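Local coordinates for carbonic anhydrase (Neosartorya fumigata, PDB 6JQE), which probably catalyses the reversible hydration of carbon dioxide to hydrogencarbonate as a zinc-dependent beta-class carbonic anhydrase, at residues 51-56 with 132-137. Sequence-based numbering, arbitrary orientation.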
loop_
_atom_site.group_PDB
_atom_site.type_symbol
_atom_site.label_atom_id
_atom_site.label_comp_id
_atom_site.label_asym_id
_atom_site.label_seq_id
_atom_site.Cartn_x
_atom_site.Cartn_y
_atom_site.Cartn_z
ATOM N N GLY A 51 9.503 1.817 0.228
ATOM C CA GLY A 51 10.179 3.127 0.195
ATOM C C GLY A 51 9.352 4.215 -0.477
ATOM O O GLY A 51 9.964 5.158 -1.002
ATOM N N ASN A 52 8.020 4.137 -0.433
ATOM C CA ASN A 52 7.106 5.129 -1.051
ATOM C C ASN A 52 7.589 5.390 -2.486
ATOM O O ASN A 52 7.604 6.539 -2.934
ATOM C CB ASN A 52 6.937 6.419 -0.220
ATOM C CG ASN A 52 8.206 7.019 0.349
ATOM O OD1 ASN A 52 8.598 6.650 1.447
ATOM N ND2 ASN A 52 8.795 7.995 -0.323
ATOM N N MET A 53 7.935 4.329 -3.210
ATOM C CA MET A 53 8.439 4.444 -4.594
ATOM C C MET A 53 7.342 4.033 -5.575
ATOM O O MET A 53 6.386 3.312 -5.173
ATOM C CB MET A 53 9.669 3.568 -4.796
ATOM C CG MET A 53 10.830 4.070 -4.028
ATOM S SD MET A 53 12.324 3.202 -4.518
ATOM C CE MET A 53 13.402 3.563 -3.145
ATOM N N MET A 54 7.440 4.591 -6.775
ATOM C CA MET A 54 6.755 4.140 -7.998
ATOM C C MET A 54 7.863 3.831 -9.005
ATOM O O MET A 54 8.606 4.764 -9.365
ATOM C CB MET A 54 5.858 5.238 -8.559
ATOM C CG MET A 54 4.791 5.656 -7.598
ATOM S SD MET A 54 3.465 4.431 -7.511
ATOM C CE MET A 54 2.384 5.082 -8.779
ATOM N N VAL A 55 7.992 2.568 -9.388
ATOM C CA VAL A 55 9.026 2.071 -10.339
ATOM C C VAL A 55 8.224 1.690 -11.583
ATOM O O VAL A 55 6.976 1.667 -11.446
ATOM C CB VAL A 55 9.782 0.890 -9.702
ATOM C CG1 VAL A 55 10.497 1.317 -8.428
ATOM C CG2 VAL A 55 8.869 -0.294 -9.415
ATOM N N ASP A 56 8.814 1.412 -12.747
ATOM C CA ASP A 56 7.922 1.102 -13.903
ATOM C C ASP A 56 7.706 -0.418 -13.906
ATOM O O ASP A 56 8.532 -1.172 -14.443
ATOM C CB ASP A 56 8.323 1.817 -15.197
ATOM C CG ASP A 56 9.572 1.269 -15.844
ATOM O OD1 ASP A 56 10.410 0.752 -15.101
ATOM O OD2 ASP A 56 9.690 1.366 -17.080
ATOM N N LEU A 132 11.806 13.714 -3.526
ATOM C CA LEU A 132 11.992 14.630 -4.674
ATOM C C LEU A 132 12.163 13.838 -5.968
ATOM O O LEU A 132 11.529 14.165 -6.920
ATOM C CB LEU A 132 13.251 15.441 -4.406
ATOM C CG LEU A 132 13.065 16.527 -3.363
ATOM C CD1 LEU A 132 14.390 17.154 -2.989
ATOM C CD2 LEU A 132 12.106 17.571 -3.887
ATOM N N GLU A 133 12.960 12.783 -5.944
ATOM C CA GLU A 133 13.196 11.968 -7.162
ATOM C C GLU A 133 11.902 11.274 -7.602
ATOM O O GLU A 133 11.624 11.258 -8.790
ATOM C CB GLU A 133 14.336 10.989 -6.917
ATOM C CG GLU A 133 14.658 10.156 -8.136
ATOM C CD GLU A 133 14.869 10.992 -9.387
ATOM O OE1 GLU A 133 15.354 12.124 -9.258
ATOM O OE2 GLU A 133 14.530 10.513 -10.477
ATOM N N GLN A 134 11.141 10.744 -6.649
ATOM C CA GLN A 134 9.870 10.054 -6.980
ATOM C C GLN A 134 8.924 11.072 -7.613
ATOM O O GLN A 134 8.346 10.756 -8.630
ATOM C CB GLN A 134 9.281 9.363 -5.749
ATOM C CG GLN A 134 10.115 8.205 -5.238
ATOM C CD GLN A 134 10.317 7.148 -6.292
ATOM O OE1 GLN A 134 9.412 6.769 -7.009
ATOM N NE2 GLN A 134 11.538 6.691 -6.412
ATOM N N VAL A 135 8.856 12.272 -7.044
ATOM C CA VAL A 135 7.953 13.307 -7.605
ATOM C C VAL A 135 8.426 13.650 -9.017
ATOM O O VAL A 135 7.627 13.586 -9.915
ATOM C CB VAL A 135 7.937 14.562 -6.721
ATOM C CG1 VAL A 135 7.254 15.714 -7.423
ATOM C CG2 VAL A 135 7.282 14.298 -5.383
ATOM N N HIS A 136 9.720 13.872 -9.186
ATOM C CA HIS A 136 10.244 14.265 -10.515
ATOM C C HIS A 136 10.003 13.143 -11.520
ATOM O O HIS A 136 9.480 13.418 -12.572
ATOM C CB HIS A 136 11.726 14.621 -10.398
ATOM C CG HIS A 136 12.415 14.738 -11.711
ATOM N ND1 HIS A 136 12.363 15.873 -12.460
ATOM C CD2 HIS A 136 13.150 13.865 -12.416
ATOM C CE1 HIS A 136 13.052 15.711 -13.555
ATOM N NE2 HIS A 136 13.536 14.498 -13.551
ATOM N N SER A 137 10.303 11.909 -11.143
ATOM C CA SER A 137 10.144 10.784 -12.089
ATOM C C SER A 137 8.670 10.552 -12.425
ATOM O O SER A 137 8.383 10.333 -13.568
ATOM C CB SER A 137 10.839 9.568 -11.608
ATOM O OG SER A 137 9.916 8.691 -11.034
HETATM O O HOH W 1 11.417 5.215 -8.659
#
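Q134 reaches from its helix to the backbone of M54, and one direct hydrogen bond joins the two segments: M54 N donates to Q134 OE1 over 2.9 Å. The N-H points almost straight at the oxygen, at 172°, yet the donor stands 47° above the carbonyl plane of the amide. A water accepts from Q134 NE2 at 2.7 Å and donates to M54 O at 2.9 Å, so both ends of the glutamine amide are tied, directly or through water, to the N and O of one residue, which probably limits rotation about chi3.

Van der Waals contact comes mainly from M53, whose side chain passes at a slant to that of Q134. M53 CG lies 3.6 Å from Q134 NE2. A bend at chi2 (-58°) brings Q134 CD over M53 CA, 3.7 Å away, with OE1 on the M54 N side and NE2 on the M53 CG side. Farther back, Q134 CG is 3.8 Å from N52 O, a buried carbonyl oxygen without a polar partner.

The contact thus joins helix 119-139 to the loop between strand 44-49 and helix 58-69, beside the metal site of C26, D28, H81 and C84: the nearest side-chain atom of N52 is about 5 Å from the zinc ion. N130 ND2, one turn before Q134, hydrogen-bonds to G51 O. M53 also packs on W99 and L103 of helix 99-109, and Q134 rests on I78 of strand 75-81.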